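Local coordinates for protein putative oxidoreductase (Thermus thermophilus, PDB 2ISM) that is a putative oxidoreductase built as a six-bladed beta-propeller and modelled with a bound calcium ion, at residues B[44-49]-B[59-64]; B[65-70]-B[108-113]; B[91-96]-B[146-151]; B[122-127]-B[170-175]. All coordinates share one frame; numbering follows the deposited sequence.

Contact 1 (B[44-49]-B[59-64]); sequences MLIAER and GRLSTY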
loop_
_atom_site.group_PDB
_atom_site.type_symbol
_atom_site.label_atom_id
_atom_site.label_comp_id
_atom_site.label_asym_id
_atom_site.label_seq_id
_atom_site.Cartn_x
_atom_site.Cartn_y
_atom_site.Cartn_z
ATOM N N MET B 44 -5.180 -20.622 0.569
ATOM C CA MET B 44 -5.805 -19.757 1.557
ATOM C C MET B 44 -6.801 -20.538 2.407
ATOM O O MET B 44 -7.679 -21.216 1.870
ATOM C CB MET B 44 -6.526 -18.613 0.845
ATOM C CG MET B 44 -7.081 -17.536 1.750
ATOM S SD MET B 44 -7.954 -16.279 0.785
ATOM C CE MET B 44 -6.715 -15.895 -0.439
ATOM N N LEU B 45 -6.658 -20.453 3.728
ATOM C CA LEU B 45 -7.579 -21.134 4.627
ATOM C C LEU B 45 -8.651 -20.134 5.052
ATOM O O LEU B 45 -8.360 -18.976 5.356
ATOM C CB LEU B 45 -6.838 -21.679 5.853
ATOM C CG LEU B 45 -5.777 -22.746 5.576
ATOM C CD1 LEU B 45 -5.129 -23.186 6.886
ATOM C CD2 LEU B 45 -6.424 -23.939 4.880
ATOM N N ILE B 46 -9.895 -20.588 5.062
ATOM C CA ILE B 46 -11.019 -19.740 5.418
ATOM C C ILE B 46 -11.837 -20.425 6.500
ATOM O O ILE B 46 -12.329 -21.531 6.294
ATOM C CB ILE B 46 -11.949 -19.521 4.208
ATOM C CG1 ILE B 46 -11.140 -19.063 2.994
ATOM C CG2 ILE B 46 -13.024 -18.501 4.561
ATOM C CD1 ILE B 46 -11.928 -19.109 1.683
ATOM N N ALA B 47 -11.983 -19.772 7.647
ATOM C CA ALA B 47 -12.770 -20.343 8.733
ATOM C C ALA B 47 -14.223 -19.892 8.624
ATOM O O ALA B 47 -14.508 -18.698 8.670
ATOM C CB ALA B 47 -12.189 -19.919 10.082
ATOM N N GLU B 48 -15.135 -20.850 8.463
ATOM C CA GLU B 48 -16.565 -20.553 8.385
ATOM C C GLU B 48 -17.134 -20.835 9.772
ATOM O O GLU B 48 -16.919 -21.908 10.326
ATOM C CB GLU B 48 -17.250 -21.446 7.353
ATOM C CG GLU B 48 -16.979 -21.053 5.908
ATOM C CD GLU B 48 -17.722 -21.945 4.934
ATOM O OE1 GLU B 48 -17.319 -23.114 4.780
ATOM O OE2 GLU B 48 -18.720 -21.486 4.338
ATOM N N ARG B 49 -17.869 -19.877 10.324
ATOM C CA ARG B 49 -18.411 -20.021 11.670
ATOM C C ARG B 49 -19.156 -21.321 11.987
ATOM O O ARG B 49 -19.122 -21.789 13.129
ATOM C CB ARG B 49 -19.288 -18.814 12.011
ATOM C CG ARG B 49 -19.488 -18.622 13.515
ATOM C CD ARG B 49 -20.177 -17.306 13.822
ATOM N NE ARG B 49 -21.524 -17.244 13.263
ATOM C CZ ARG B 49 -22.340 -16.202 13.400
ATOM N NH1 ARG B 49 -21.945 -15.129 14.075
ATOM N NH2 ARG B 49 -23.558 -16.242 12.878
ATOM N N GLY B 59 -8.335 -21.670 -7.796
ATOM C CA GLY B 59 -9.733 -21.546 -8.161
ATOM C C GLY B 59 -10.684 -22.612 -7.649
ATOM O O GLY B 59 -11.837 -22.664 -8.087
ATOM N N ARG B 60 -10.229 -23.458 -6.728
ATOM C CA ARG B 60 -11.096 -24.504 -6.193
ATOM C C ARG B 60 -11.260 -24.441 -4.679
ATOM O O ARG B 60 -10.295 -24.216 -3.945
ATOM C CB ARG B 60 -10.578 -25.890 -6.592
ATOM C CG ARG B 60 -11.500 -27.035 -6.164
ATOM C CD ARG B 60 -11.564 -28.123 -7.227
ATOM N NE ARG B 60 -10.400 -29.001 -7.217
ATOM C CZ ARG B 60 -9.901 -29.591 -8.298
ATOM N NH1 ARG B 60 -10.458 -29.393 -9.486
ATOM N NH2 ARG B 60 -8.849 -30.386 -8.189
ATOM N N LEU B 61 -12.494 -24.637 -4.223
ATOM C CA LEU B 61 -12.804 -24.626 -2.802
ATOM C C LEU B 61 -12.958 -26.052 -2.307
ATOM O O LEU B 61 -13.717 -26.836 -2.880
ATOM C CB LEU B 61 -14.112 -23.880 -2.531
ATOM C CG LEU B 61 -14.090 -22.475 -1.934
ATOM C CD1 LEU B 61 -15.518 -22.096 -1.535
ATOM C CD2 LEU B 61 -13.172 -22.427 -0.718
ATOM N N SER B 62 -12.244 -26.386 -1.240
ATOM C CA SER B 62 -12.325 -27.717 -0.662
ATOM C C SER B 62 -12.421 -27.584 0.850
ATOM O O SER B 62 -12.311 -26.478 1.389
ATOM C CB SER B 62 -11.090 -28.538 -1.032
ATOM O OG SER B 62 -9.916 -27.983 -0.473
ATOM N N THR B 63 -12.641 -28.704 1.530
ATOM C CA THR B 63 -12.726 -28.690 2.982
ATOM C C THR B 63 -11.398 -29.142 3.579
ATOM O O THR B 63 -10.972 -30.286 3.398
ATOM C CB THR B 63 -13.855 -29.601 3.489
ATOM O OG1 THR B 63 -15.112 -29.110 3.005
ATOM C CG2 THR B 63 -13.880 -29.620 5.014
ATOM N N TYR B 64 -10.742 -28.223 4.276
ATOM C CA TYR B 64 -9.460 -28.495 4.909
ATOM C C TYR B 64 -9.700 -29.320 6.165
ATOM O O TYR B 64 -8.968 -30.269 6.457
ATOM C CB TYR B 64 -8.780 -27.175 5.279
ATOM C CG TYR B 64 -7.430 -27.336 5.931
ATOM C CD1 TYR B 64 -6.305 -27.681 5.181
ATOM C CD2 TYR B 64 -7.274 -27.139 7.301
ATOM C CE1 TYR B 64 -5.056 -27.823 5.786
ATOM C CE2 TYR B 64 -6.036 -27.278 7.914
ATOM C CZ TYR B 64 -4.931 -27.618 7.154
ATOM O OH TYR B 64 -3.702 -27.746 7.765
#
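The hydroxyl of Y64, whose ring receives L45, is hydrogen-bonded to ND1 of H112 on the next sheet. That bond takes care of the polar end of a buried side chain and helps fix the ring. With CG anti to the backbone N (chi1 -179°), the ring presents one face to L45. Methyl CD2 of L45 sits over this face in a CH-pi contact, 3.9 Å from the centroid of the Y64 ring and 21° from the ring normal. It is displaced toward the CG side, as its 3.7 Å approach to CG of Y64 confirms. On the opposite face of the same sheet a looser contact forms where CD1 of I46 comes 4.3 Å from CD2 of L61. Strand 52-57 runs between the two segments, so these side chains reach across it; L45 also rests on L55, and L61 on R54 and F56. Leucine suits its place by offering a compact methyl to the ring, while tyrosine combines a flat apolar face with a polar tip. No hydrogen bond links the two segments, which implies cohesion by dispersion and CH-pi packing; among the side chains that touch, Y64 alone carries a polar group, and H112 takes it up.

Contact 2 (B[65-70]-B[108-113]); sequences AELSVY and VRLRHL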
loop_
_atom_site.group_PDB
_atom_site.type_symbol
_atom_site.label_atom_id
_atom_site.label_comp_id
_atom_site.label_asym_id
_atom_site.label_seq_id
_atom_site.Cartn_x
_atom_site.Cartn_y
_atom_site.Cartn_z
ATOM N N ALA B 65 -10.735 -28.948 6.910
ATOM C CA ALA B 65 -11.086 -29.652 8.132
ATOM C C ALA B 65 -12.494 -29.299 8.573
ATOM O O ALA B 65 -13.029 -28.241 8.236
ATOM C CB ALA B 65 -10.103 -29.302 9.240
ATOM N N GLU B 66 -13.108 -30.207 9.313
ATOM C CA GLU B 66 -14.435 -29.957 9.834
ATOM C C GLU B 66 -14.314 -30.139 11.337
ATOM O O GLU B 66 -13.812 -31.162 11.803
ATOM C CB GLU B 66 -15.446 -30.941 9.252
ATOM C CG GLU B 66 -16.888 -30.539 9.504
ATOM C CD GLU B 66 -17.866 -31.305 8.638
ATOM O OE1 GLU B 66 -17.701 -31.290 7.398
ATOM O OE2 GLU B 66 -18.802 -31.918 9.197
ATOM N N LEU B 67 -14.749 -29.137 12.091
ATOM C CA LEU B 67 -14.677 -29.199 13.544
ATOM C C LEU B 67 -16.058 -29.053 14.163
ATOM O O LEU B 67 -16.882 -28.271 13.691
ATOM C CB LEU B 67 -13.767 -28.089 14.079
ATOM C CG LEU B 67 -12.304 -28.091 13.624
ATOM C CD1 LEU B 67 -11.626 -26.803 14.064
ATOM C CD2 LEU B 67 -11.589 -29.295 14.208
ATOM N N SER B 68 -16.311 -29.824 15.214
ATOM C CA SER B 68 -17.579 -29.750 15.918
ATOM C C SER B 68 -17.559 -28.441 16.692
ATOM O O SER B 68 -16.607 -28.156 17.417
ATOM C CB SER B 68 -17.716 -30.924 16.893
ATOM O OG SER B 68 -18.819 -30.737 17.767
ATOM N N VAL B 69 -18.594 -27.629 16.526
ATOM C CA VAL B 69 -18.654 -26.365 17.241
ATOM C C VAL B 69 -20.085 -26.093 17.667
ATOM O O VAL B 69 -21.024 -26.722 17.171
ATOM C CB VAL B 69 -18.171 -25.175 16.365
ATOM C CG1 VAL B 69 -16.750 -25.421 15.868
ATOM C CG2 VAL B 69 -19.118 -24.971 15.199
ATOM N N TYR B 70 -20.228 -25.157 18.599
ATOM C CA TYR B 70 -21.524 -24.739 19.114
ATOM C C TYR B 70 -21.864 -23.484 18.332
ATOM O O TYR B 70 -21.412 -22.391 18.679
ATOM C CB TYR B 70 -21.405 -24.388 20.597
ATOM C CG TYR B 70 -22.705 -23.987 21.252
ATOM C CD1 TYR B 70 -23.712 -24.927 21.475
ATOM C CD2 TYR B 70 -22.916 -22.677 21.687
ATOM C CE1 TYR B 70 -24.892 -24.577 22.122
ATOM C CE2 TYR B 70 -24.096 -22.315 22.338
ATOM C CZ TYR B 70 -25.077 -23.275 22.553
ATOM O OH TYR B 70 -26.230 -22.943 23.223
ATOM N N VAL B 108 -7.681 -24.388 19.823
ATOM C CA VAL B 108 -7.182 -25.711 19.504
ATOM C C VAL B 108 -6.114 -25.574 18.434
ATOM O O VAL B 108 -5.915 -24.499 17.870
ATOM C CB VAL B 108 -8.308 -26.644 18.992
ATOM C CG1 VAL B 108 -9.326 -26.876 20.096
ATOM C CG2 VAL B 108 -8.981 -26.038 17.763
ATOM N N ARG B 109 -5.428 -26.673 18.170
ATOM C CA ARG B 109 -4.377 -26.704 17.177
ATOM C C ARG B 109 -4.602 -27.938 16.304
ATOM O O ARG B 109 -4.901 -29.011 16.822
ATOM C CB ARG B 109 -3.027 -26.795 17.895
ATOM C CG ARG B 109 -1.826 -26.680 17.008
ATOM C CD ARG B 109 -0.555 -26.514 17.831
ATOM N NE ARG B 109 -0.003 -27.768 18.337
ATOM C CZ ARG B 109 1.185 -27.858 18.930
ATOM N NH1 ARG B 109 1.926 -26.767 19.085
ATOM N NH2 ARG B 109 1.642 -29.030 19.353
ATOM N N LEU B 110 -4.477 -27.778 14.989
ATOM C CA LEU B 110 -4.640 -28.891 14.056
ATOM C C LEU B 110 -3.291 -29.195 13.411
ATOM O O LEU B 110 -2.482 -28.289 13.201
ATOM C CB LEU B 110 -5.631 -28.543 12.938
ATOM C CG LEU B 110 -7.058 -28.092 13.252
ATOM C CD1 LEU B 110 -7.885 -28.176 11.976
ATOM C CD2 LEU B 110 -7.666 -28.971 14.322
ATOM N N ARG B 111 -3.050 -30.462 13.098
ATOM C CA ARG B 111 -1.803 -30.842 12.442
ATOM C C ARG B 111 -2.027 -30.752 10.933
ATOM O O ARG B 111 -2.963 -31.346 10.390
ATOM C CB ARG B 111 -1.384 -32.265 12.839
ATOM C CG ARG B 111 -0.213 -32.814 12.018
ATOM C CD ARG B 111 0.243 -34.171 12.528
ATOM N NE ARG B 111 1.068 -34.056 13.728
ATOM C CZ ARG B 111 2.328 -33.630 13.727
ATOM N NH1 ARG B 111 2.912 -33.282 12.587
ATOM N NH2 ARG B 111 3.002 -33.547 14.866
ATOM N N HIS B 112 -1.166 -29.989 10.266
ATOM C CA HIS B 112 -1.244 -29.782 8.822
ATOM C C HIS B 112 -0.736 -30.999 8.059
ATOM O O HIS B 112 0.382 -31.456 8.288
ATOM C CB HIS B 112 -0.417 -28.550 8.446
ATOM C CG HIS B 112 -0.388 -28.256 6.979
ATOM N ND1 HIS B 112 -1.500 -27.835 6.280
ATOM C CD2 HIS B 112 0.625 -28.303 6.081
ATOM C CE1 HIS B 112 -1.171 -27.634 5.016
ATOM N NE2 HIS B 112 0.110 -27.909 4.870
ATOM N N LEU B 113 -1.558 -31.513 7.148
ATOM C CA LEU B 113 -1.188 -32.683 6.354
ATOM C C LEU B 113 -1.145 -32.365 4.867
ATOM O O LEU B 113 -1.162 -33.269 4.031
ATOM C CB LEU B 113 -2.176 -33.827 6.604
ATOM C CG LEU B 113 -2.284 -34.329 8.049
ATOM C CD1 LEU B 113 -3.395 -35.370 8.159
ATOM C CD2 LEU B 113 -0.947 -34.914 8.487
#
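L110 meets A65 and L67 with its two methyl branches, one for each. Apolar contacts alone join the two segments. CD1 of L110 lies 3.7 Å from CB of A65, where the small methyl lets the leucine come close to the other backbone. CD2 of L110 meets CD2 of L67 at 3.9 Å, the two side chains reaching toward each other tip to tip. In both leucines CG is anti to the carbonyl carbon, which sends the branched ends into the gap between the chains; for L110, chi1 is -56°. All three residues are buried, as suits such hydrocarbon surfaces. Polar contacts lie elsewhere: no hydrogen bond crosses, and the backbone groups serve the sheets, A65 pairing with I53 and L110 N with V92 O. Residues 65-66 end strand 60-66, an edge strand of its four-stranded sheet, whereas strand 104-112 is an inner strand of the next, between 92-98 and 117-127. L67 also leans on R96 of strand 92-98, and L110 on L119 of strand 117-127, so the contact packs one propeller blade against its neighbour.

Contact 3 (B[91-96]-B[146-151]); sequences YVYAYR and GMLYVT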
loop_
_atom_site.group_PDB
_atom_site.type_symbol
_atom_site.label_atom_id
_atom_site.label_comp_id
_atom_site.label_asym_id
_atom_site.label_seq_id
_atom_site.Cartn_x
_atom_site.Cartn_y
_atom_site.Cartn_z
ATOM N N TYR B 91 1.194 -26.660 12.067
ATOM C CA TYR B 91 0.148 -26.426 13.046
ATOM C C TYR B 91 -0.698 -25.233 12.618
ATOM O O TYR B 91 -0.180 -24.185 12.233
ATOM C CB TYR B 91 0.561 -26.275 14.510
ATOM C CG TYR B 91 1.286 -27.493 15.045
ATOM C CD1 TYR B 91 0.613 -28.703 15.222
ATOM C CD2 TYR B 91 2.650 -27.446 15.340
ATOM C CE1 TYR B 91 1.281 -29.839 15.677
ATOM C CE2 TYR B 91 3.329 -28.579 15.797
ATOM C CZ TYR B 91 2.638 -29.770 15.961
ATOM O OH TYR B 91 3.301 -30.894 16.397
ATOM N N VAL B 92 -2.012 -25.421 12.683
ATOM C CA VAL B 92 -2.978 -24.383 12.355
ATOM C C VAL B 92 -3.778 -24.176 13.639
ATOM O O VAL B 92 -4.328 -25.130 14.199
ATOM C CB VAL B 92 -3.944 -24.823 11.227
ATOM C CG1 VAL B 92 -5.010 -23.754 11.007
ATOM C CG2 VAL B 92 -3.169 -25.058 9.935
ATOM N N TYR B 93 -3.828 -22.937 14.117
ATOM C CA TYR B 93 -4.556 -22.642 15.343
ATOM C C TYR B 93 -5.950 -22.140 15.027
ATOM O O TYR B 93 -6.163 -21.455 14.028
ATOM C CB TYR B 93 -3.795 -21.607 16.175
ATOM C CG TYR B 93 -2.501 -22.152 16.749
ATOM C CD1 TYR B 93 -2.385 -22.442 18.111
ATOM C CD2 TYR B 93 -1.404 -22.405 15.925
ATOM C CE1 TYR B 93 -1.213 -22.966 18.637
ATOM C CE2 TYR B 93 -0.222 -22.935 16.441
ATOM C CZ TYR B 93 -0.136 -23.213 17.797
ATOM O OH TYR B 93 1.026 -23.749 18.310
ATOM N N ALA B 94 -6.902 -22.498 15.879
ATOM C CA ALA B 94 -8.280 -22.077 15.686
ATOM C C ALA B 94 -8.952 -21.861 17.026
ATOM O O ALA B 94 -8.675 -22.579 17.989
ATOM C CB ALA B 94 -9.040 -23.129 14.885
ATOM N N TYR B 95 -9.827 -20.859 17.075
ATOM C CA TYR B 95 -10.588 -20.515 18.274
ATOM C C TYR B 95 -11.999 -21.026 18.015
ATOM O O TYR B 95 -12.590 -20.689 16.990
ATOM C CB TYR B 95 -10.623 -18.990 18.447
ATOM C CG TYR B 95 -11.296 -18.488 19.715
ATOM C CD1 TYR B 95 -10.547 -17.887 20.728
ATOM C CD2 TYR B 95 -12.678 -18.578 19.884
ATOM C CE1 TYR B 95 -11.157 -17.380 21.880
ATOM C CE2 TYR B 95 -13.303 -18.078 21.039
ATOM C CZ TYR B 95 -12.535 -17.480 22.028
ATOM O OH TYR B 95 -13.128 -16.970 23.162
ATOM N N ARG B 96 -12.545 -21.835 18.922
ATOM C CA ARG B 96 -13.897 -22.348 18.713
ATOM C C ARG B 96 -14.714 -22.501 19.990
ATOM O O ARG B 96 -14.168 -22.674 21.084
ATOM C CB ARG B 96 -13.853 -23.718 18.014
ATOM C CG ARG B 96 -13.282 -24.831 18.895
ATOM C CD ARG B 96 -13.593 -26.218 18.346
ATOM N NE ARG B 96 -12.950 -27.264 19.139
ATOM C CZ ARG B 96 -13.092 -28.569 18.925
ATOM N NH1 ARG B 96 -13.865 -29.004 17.937
ATOM N NH2 ARG B 96 -12.446 -29.440 19.692
ATOM N N GLY B 146 6.177 -13.228 18.230
ATOM C CA GLY B 146 6.004 -14.660 18.053
ATOM C C GLY B 146 5.041 -15.305 19.035
ATOM O O GLY B 146 4.923 -16.531 19.082
ATOM N N MET B 147 4.345 -14.490 19.821
ATOM C CA MET B 147 3.405 -15.014 20.805
ATOM C C MET B 147 1.979 -15.033 20.273
ATOM O O MET B 147 1.634 -14.275 19.368
ATOM C CB MET B 147 3.473 -14.184 22.090
ATOM C CG MET B 147 4.879 -14.133 22.686
ATOM S SD MET B 147 5.483 -15.780 23.144
ATOM C CE MET B 147 5.940 -15.521 24.773
ATOM N N LEU B 148 1.156 -15.902 20.848
ATOM C CA LEU B 148 -0.238 -16.033 20.435
ATOM C C LEU B 148 -1.165 -15.127 21.239
ATOM O O LEU B 148 -1.281 -15.266 22.455
ATOM C CB LEU B 148 -0.694 -17.487 20.587
ATOM C CG LEU B 148 -2.179 -17.750 20.301
ATOM C CD1 LEU B 148 -2.510 -17.347 18.876
ATOM C CD2 LEU B 148 -2.492 -19.224 20.528
ATOM N N TYR B 149 -1.825 -14.204 20.549
ATOM C CA TYR B 149 -2.754 -13.280 21.185
ATOM C C TYR B 149 -4.172 -13.767 20.928
ATOM O O TYR B 149 -4.505 -14.158 19.808
ATOM C CB TYR B 149 -2.561 -11.869 20.624
ATOM C CG TYR B 149 -1.270 -11.219 21.070
ATOM C CD1 TYR B 149 -1.279 -10.179 21.997
ATOM C CD2 TYR B 149 -0.039 -11.645 20.567
ATOM C CE1 TYR B 149 -0.091 -9.571 22.413
ATOM C CE2 TYR B 149 1.156 -11.046 20.975
ATOM C CZ TYR B 149 1.121 -10.008 21.896
ATOM O OH TYR B 149 2.289 -9.391 22.294
ATOM N N VAL B 150 -4.999 -13.725 21.970
ATOM C CA VAL B 150 -6.382 -14.206 21.896
ATOM C C VAL B 150 -7.371 -13.220 22.506
ATOM O O VAL B 150 -7.190 -12.802 23.647
ATOM C CB VAL B 150 -6.520 -15.532 22.681
ATOM C CG1 VAL B 150 -7.905 -16.131 22.472
ATOM C CG2 VAL B 150 -5.415 -16.503 22.260
ATOM N N THR B 151 -8.417 -12.851 21.765
ATOM C CA THR B 151 -9.414 -11.942 22.318
ATOM C C THR B 151 -10.588 -12.780 22.818
ATOM O O THR B 151 -10.919 -13.805 22.223
ATOM C CB THR B 151 -9.933 -10.905 21.275
ATOM O OG1 THR B 151 -10.748 -11.557 20.293
ATOM C CG2 THR B 151 -8.770 -10.214 20.580
#
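Different choices of chi1 aim two tyrosines of one strand at different partners: in Y95 CG is anti to the backbone N (-176°), turning the ring toward V150 and T151, whereas in Y93 CG is anti to the carbonyl carbon (-69°), which brings the ring to L148. CG1 of V150 meets the Y95 ring at its edge, in the ring plane, 3.5 Å from CE1 of Y95. The same CE1 of Y95 lies 3.6 Å from the backbone O of T151, so this corner of the ring meets both a methyl and a carbonyl oxygen. At Y93 the touch is lighter, with CD1 of Y93 4.0 Å from CD2 of L148 and the side chains crossing at a slant. Strands 92-96 and 148-151 run nearly parallel, at 16°, but their axes are 9.8 Å apart: they belong to packed sheets and do not pair. Tyrosines suit the place because their rings span this gap while their hydroxyls find partners beyond it. Y93 OH is hydrogen-bonded to the carbonyl of P176 and to R109, and Y95 OH makes a weak bond to S136 O. T151 OG1 bonds to P204 O and R139 N, its side chain still about 13 Å from the calcium ion. The chemistry thus implies a largely apolar interface, touched by one backbone carbonyl, in which the buried tyrosine hydroxyls are satisfied by partners outside the two segments.

Contact 4 (B[122-127]-B[170-175]); sequences VVLDGI and KILRLT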
loop_
_atom_site.group_PDB
_atom_site.type_symbol
_atom_site.label_atom_id
_atom_site.label_comp_id
_atom_site.label_asym_id
_atom_site.label_seq_id
_atom_site.Cartn_x
_atom_site.Cartn_y
_atom_site.Cartn_z
ATOM N N VAL B 122 -5.924 -29.431 22.317
ATOM C CA VAL B 122 -6.445 -28.169 22.815
ATOM C C VAL B 122 -5.247 -27.404 23.369
ATOM O O VAL B 122 -4.427 -27.966 24.097
ATOM C CB VAL B 122 -7.484 -28.394 23.934
ATOM C CG1 VAL B 122 -7.994 -27.058 24.450
ATOM C CG2 VAL B 122 -8.638 -29.228 23.402
ATOM N N VAL B 123 -5.140 -26.134 22.997
ATOM C CA VAL B 123 -4.041 -25.273 23.429
ATOM C C VAL B 123 -4.392 -24.522 24.712
ATOM O O VAL B 123 -3.549 -24.353 25.595
ATOM C CB VAL B 123 -3.685 -24.272 22.311
ATOM C CG1 VAL B 123 -2.595 -23.326 22.768
ATOM C CG2 VAL B 123 -3.236 -25.037 21.073
ATOM N N LEU B 124 -5.637 -24.062 24.799
ATOM C CA LEU B 124 -6.141 -23.361 25.975
ATOM C C LEU B 124 -7.632 -23.664 26.035
ATOM O O LEU B 124 -8.364 -23.397 25.081
ATOM C CB LEU B 124 -5.929 -21.844 25.874
ATOM C CG LEU B 124 -6.587 -21.055 27.019
ATOM C CD1 LEU B 124 -6.055 -21.560 28.357
ATOM C CD2 LEU B 124 -6.315 -19.563 26.872
ATOM N N ASP B 125 -8.074 -24.223 27.155
ATOM C CA ASP B 125 -9.475 -24.588 27.328
ATOM C C ASP B 125 -10.118 -23.794 28.466
ATOM O O ASP B 125 -9.423 -23.246 29.323
ATOM C CB ASP B 125 -9.564 -26.095 27.634
ATOM C CG ASP B 125 -10.888 -26.705 27.213
ATOM O OD1 ASP B 125 -11.762 -25.954 26.731
ATOM O OD2 ASP B 125 -11.054 -27.938 27.365
ATOM N N GLY B 126 -11.447 -23.720 28.466
ATOM C CA GLY B 126 -12.131 -23.033 29.550
ATOM C C GLY B 126 -12.451 -21.560 29.411
ATOM O O GLY B 126 -12.797 -20.914 30.397
ATOM N N ILE B 127 -12.325 -21.008 28.211
ATOM C CA ILE B 127 -12.660 -19.603 28.026
ATOM C C ILE B 127 -14.183 -19.543 28.143
ATOM O O ILE B 127 -14.887 -20.408 27.617
ATOM C CB ILE B 127 -12.226 -19.096 26.638
ATOM C CG1 ILE B 127 -10.706 -19.216 26.498
ATOM C CG2 ILE B 127 -12.670 -17.649 26.456
ATOM C CD1 ILE B 127 -10.194 -18.923 25.100
ATOM N N LYS B 170 -11.084 -10.302 27.966
ATOM C CA LYS B 170 -9.642 -10.102 27.993
ATOM C C LYS B 170 -8.978 -10.255 26.639
ATOM O O LYS B 170 -9.606 -10.600 25.640
ATOM C CB LYS B 170 -8.987 -11.164 28.889
ATOM C CG LYS B 170 -9.576 -11.348 30.284
ATOM C CD LYS B 170 -9.239 -10.183 31.200
ATOM C CE LYS B 170 -9.545 -10.529 32.653
ATOM N NZ LYS B 170 -10.987 -10.844 32.874
ATOM N N ILE B 171 -7.683 -9.964 26.636
ATOM C CA ILE B 171 -6.832 -10.209 25.488
ATOM C C ILE B 171 -5.768 -11.037 26.196
ATOM O O ILE B 171 -5.171 -10.591 27.183
ATOM C CB ILE B 171 -6.198 -8.942 24.878
ATOM C CG1 ILE B 171 -7.252 -8.172 24.074
ATOM C CG2 ILE B 171 -5.059 -9.342 23.937
ATOM C CD1 ILE B 171 -6.705 -6.942 23.353
ATOM N N LEU B 172 -5.572 -12.264 25.729
ATOM C CA LEU B 172 -4.604 -13.159 26.337
ATOM C C LEU B 172 -3.366 -13.261 25.468
ATOM O O LEU B 172 -3.427 -13.014 24.266
ATOM C CB LEU B 172 -5.224 -14.553 26.500
ATOM C CG LEU B 172 -6.666 -14.604 27.032
ATOM C CD1 LEU B 172 -7.196 -16.032 26.957
ATOM C CD2 LEU B 172 -6.709 -14.087 28.458
ATOM N N ARG B 173 -2.239 -13.619 26.080
ATOM C CA ARG B 173 -1.000 -13.792 25.332
ATOM C C ARG B 173 -0.328 -15.076 25.802
ATOM O O ARG B 173 -0.018 -15.236 26.983
ATOM C CB ARG B 173 -0.049 -12.614 25.526
ATOM C CG ARG B 173 1.120 -12.671 24.554
ATOM C CD ARG B 173 2.077 -11.515 24.738
ATOM N NE ARG B 173 2.752 -11.586 26.024
ATOM C CZ ARG B 173 3.979 -11.128 26.241
ATOM N NH1 ARG B 173 4.661 -10.570 25.254
ATOM N NH2 ARG B 173 4.522 -11.225 27.445
ATOM N N LEU B 174 -0.110 -15.987 24.864
ATOM C CA LEU B 174 0.474 -17.282 25.172
ATOM C C LEU B 174 1.657 -17.602 24.266
ATOM O O LEU B 174 1.886 -16.928 23.270
ATOM C CB LEU B 174 -0.582 -18.364 24.957
ATOM C CG LEU B 174 -2.037 -18.096 25.355
ATOM C CD1 LEU B 174 -2.921 -19.195 24.772
ATOM C CD2 LEU B 174 -2.171 -18.041 26.870
ATOM N N THR B 175 2.405 -18.641 24.619
ATOM C CA THR B 175 3.505 -19.075 23.772
ATOM C C THR B 175 2.753 -19.961 22.782
ATOM O O THR B 175 1.598 -20.322 23.026
ATOM C CB THR B 175 4.513 -19.954 24.527
ATOM O OG1 THR B 175 3.865 -21.163 24.945
ATOM C CG2 THR B 175 5.067 -19.218 25.741
#
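The chain turns a corner at V123 and L124, which form a classic beta bulge opposite V107, and L124 points toward segment 170-175, its CA 9.0 Å from the CA of L174. One methyl does most of the work: CD2 of L124 lies 3.6 Å from CD1 of L172 and 4.0 Å from CD1 of L174. The side chain of L124 crosses both others at about a right angle, so a single branch bears on two leucines two residues apart on one face of their strand. CG of L124 extends anti to the backbone N (chi1 173°), which carries CD2 to the two leucines. Leucine fits all three buried positions, where only hydrocarbon surfaces meet. Just past the corner, G126 N donates to OD1 of D125 at 2.8 Å, a bent bond arriving 40° out of the carboxylate plane; that oxygen also forms a salt bridge with R104. Glycine suits G126, whose positive phi would jam a CB against the carbonyl O of D125. Strand 117-127 is an edge strand of its sheet, beside 104-112, whereas 170-174 runs between 148-151 and 196-199 in the following sheet, so the leucines pack blade on blade.

In the fold
The four contacts follow consecutive blades of the propeller. Contact 1 lies within the sheet that runs from strand 33-38 to strand 60-66; contact 2, its centre 12 Å away, shares strand 60-66 and joins that blade to the next, which ends at strand 117-127. Contacts 3 and 4, centres 8 Å apart, join this second sheet to the third, where V150 O and L172 N pair between neighbouring strands. Contact 1 closes before the others open, whereas contacts 2 and 3 alternate along the chain, as do 3 and 4. Contacts 1 and 4, about 24 Å apart between centres, do not touch. Contacts 2 to 4 pack successive sheets face to face, while contact 1 packs strands within one blade.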